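Local coordinates for predicted flavin-nucleotide-binding protein from COG3576 family structurally related to pyridoxine 5'-phosphate oxidase (Lactobacillus delbrueckii subsp. bulgaricus, PDB 2HTD) that is of unknown function but probably binds a flavin nucleotide, as pyridoxine 5'-phosphate oxidases do, at residues 67-72 with 117-122. Residues are numbered along the deposited sequence; the frame is centred on the assembly and turned at random.
Sequences HLQYLE and KKVLAK
L71 and Q69, two residues apart on strand 67-72, face the C-terminal part of helix 114-120; the nearest pair of CA atoms, L71 CA and L120 CA, is 8.7 Å apart. No hydrogen bond links the segments, and side chains alone span the gap. Q69 reaches out stretched as far as CD, CG anti to the backbone N (chi1 -180°) and CD continuing the line, which sets its amide against V119, meeting it head-on from the helix. The two methyls of V119 share that amide: CG1 lies 3.7 Å from Q69 OE1, and CG2 sits 4.0 Å from Q69 NE2. These are van der Waals contacts; the amide nitrogen is hydrogen-bonded to N132 OD1. Beside this pair the two leucines run antiparallel alongside each other, touching through one methyl each, L71 CD2 to L120 CD2 at 3.7 Å. The patch is small, burying 144 Å² in all. Helix 114-120 thus rests on one face of the antiparallel sheet, consistent with the flavin-binding split barrel of pyridoxamine 5'-phosphate oxidases; there L120 and Q69 both also touch V130 of the adjoining strand 129-139, while Y70 points to the other face and packs on I82 of helix 77-83.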
loop_
_atom_site.group_PDB
_atom_site.type_symbol
_atom_site.label_atom_id
_atom_site.label_comp_id
_atom_site.label_asym_id
_atom_site.label_seq_id
_atom_site.Cartn_x
_atom_site.Cartn_y
_atom_site.Cartn_z
ATOM N N HIS B 67 -12.515 12.161 7.569
ATOM C CA HIS B 67 -12.489 10.956 8.414
ATOM C C HIS B 67 -12.970 9.701 7.731
ATOM O O HIS B 67 -14.023 9.670 7.117
ATOM C CB HIS B 67 -13.331 11.155 9.679
ATOM C CG HIS B 67 -12.873 12.294 10.521
ATOM N ND1 HIS B 67 -13.274 13.581 10.279
ATOM C CD2 HIS B 67 -11.987 12.355 11.541
ATOM C CE1 HIS B 67 -12.705 14.390 11.154
ATOM N NE2 HIS B 67 -11.906 13.672 11.920
ATOM N N LEU B 68 -12.194 8.628 7.885
ATOM C CA LEU B 68 -12.524 7.323 7.395
ATOM C C LEU B 68 -12.650 6.360 8.548
ATOM O O LEU B 68 -12.286 6.682 9.665
ATOM C CB LEU B 68 -11.439 6.810 6.446
ATOM C CG LEU B 68 -11.082 7.787 5.306
ATOM C CD1 LEU B 68 -9.750 7.394 4.680
ATOM C CD2 LEU B 68 -12.164 7.822 4.283
ATOM N N GLN B 69 -13.166 5.175 8.263
ATOM C CA GLN B 69 -13.335 4.154 9.278
ATOM C C GLN B 69 -13.264 2.769 8.672
ATOM O O GLN B 69 -13.767 2.558 7.566
ATOM C CB GLN B 69 -14.693 4.366 9.969
ATOM C CG GLN B 69 -14.996 3.363 11.071
ATOM C CD GLN B 69 -16.338 3.611 11.682
ATOM O OE1 GLN B 69 -17.364 3.162 11.171
ATOM N NE2 GLN B 69 -16.353 4.332 12.798
ATOM N N TYR B 70 -12.682 1.801 9.379
ATOM C CA TYR B 70 -12.731 0.425 8.954
ATOM C C TYR B 70 -12.784 -0.512 10.146
ATOM O O TYR B 70 -12.575 -0.085 11.285
ATOM C CB TYR B 70 -11.546 0.085 8.052
ATOM C CG TYR B 70 -10.187 0.006 8.735
ATOM C CD1 TYR B 70 -9.425 1.134 8.886
ATOM C CD2 TYR B 70 -9.672 -1.203 9.165
ATOM C CE1 TYR B 70 -8.198 1.080 9.482
ATOM C CE2 TYR B 70 -8.432 -1.278 9.782
ATOM C CZ TYR B 70 -7.702 -0.137 9.928
ATOM O OH TYR B 70 -6.446 -0.141 10.503
ATOM N N LEU B 71 -13.091 -1.781 9.881
ATOM C CA LEU B 71 -13.112 -2.795 10.899
ATOM C C LEU B 71 -11.815 -3.553 10.882
ATOM O O LEU B 71 -11.329 -3.968 9.829
ATOM C CB LEU B 71 -14.275 -3.761 10.667
ATOM C CG LEU B 71 -15.637 -3.095 10.521
ATOM C CD1 LEU B 71 -16.757 -4.134 10.297
ATOM C CD2 LEU B 71 -15.985 -2.167 11.709
ATOM N N GLU B 72 -11.242 -3.734 12.071
ATOM C CA GLU B 72 -10.067 -4.549 12.216
ATOM C C GLU B 72 -10.500 -5.900 12.754
ATOM O O GLU B 72 -10.832 -6.042 13.937
ATOM C CB GLU B 72 -9.053 -3.879 13.135
ATOM C CG GLU B 72 -7.767 -4.670 13.295
ATOM C CD GLU B 72 -7.076 -4.962 11.963
ATOM O OE1 GLU B 72 -6.832 -3.998 11.198
ATOM O OE2 GLU B 72 -6.777 -6.141 11.670
ATOM N N LYS B 117 -19.253 -0.415 20.283
ATOM C CA LYS B 117 -20.450 -1.199 20.368
ATOM C C LYS B 117 -21.560 -0.681 19.456
ATOM O O LYS B 117 -22.300 -1.481 18.865
ATOM C CB LYS B 117 -20.935 -1.248 21.819
ATOM C CG LYS B 117 -20.009 -2.049 22.732
ATOM C CD LYS B 117 -20.605 -2.118 24.120
ATOM C CE LYS B 117 -19.603 -2.485 25.169
ATOM N NZ LYS B 117 -20.065 -1.912 26.474
ATOM N N LYS B 118 -21.707 0.646 19.384
ATOM C CA LYS B 118 -22.722 1.281 18.548
ATOM C C LYS B 118 -22.448 1.015 17.071
ATOM O O LYS B 118 -23.338 0.603 16.322
ATOM C CB LYS B 118 -22.721 2.783 18.819
ATOM C CG LYS B 118 -23.806 3.571 18.118
ATOM C CD LYS B 118 -24.080 4.899 18.852
ATOM N N VAL B 119 -21.201 1.212 16.665
ATOM C CA VAL B 119 -20.792 0.964 15.287
ATOM C C VAL B 119 -20.949 -0.519 14.909
ATOM O O VAL B 119 -21.489 -0.880 13.839
ATOM C CB VAL B 119 -19.346 1.434 15.065
ATOM C CG1 VAL B 119 -18.840 0.968 13.700
ATOM C CG2 VAL B 119 -19.291 2.977 15.224
ATOM N N LEU B 120 -20.501 -1.399 15.790
ATOM C CA LEU B 120 -20.472 -2.808 15.451
ATOM C C LEU B 120 -21.856 -3.435 15.484
ATOM O O LEU B 120 -22.069 -4.480 14.885
ATOM C CB LEU B 120 -19.505 -3.592 16.339
ATOM C CG LEU B 120 -18.003 -3.240 16.172
ATOM C CD1 LEU B 120 -17.181 -3.880 17.302
ATOM C CD2 LEU B 120 -17.449 -3.639 14.808
ATOM N N ALA B 121 -22.808 -2.800 16.161
ATOM C CA ALA B 121 -24.169 -3.340 16.202
ATOM C C ALA B 121 -24.789 -3.342 14.814
ATOM O O ALA B 121 -25.745 -4.083 14.566
ATOM C CB ALA B 121 -25.039 -2.535 17.150
ATOM N N LYS B 122 -24.276 -2.497 13.922
ATOM C CA LYS B 122 -24.760 -2.438 12.537
ATOM C C LYS B 122 -24.055 -3.455 11.627
ATOM O O LYS B 122 -24.305 -3.487 10.421
ATOM C CB LYS B 122 -24.568 -1.027 11.984
ATOM C CG LYS B 122 -25.282 0.046 12.821
ATOM C CD LYS B 122 -25.222 1.426 12.159
ATOM C CE LYS B 122 -25.935 2.477 13.007
#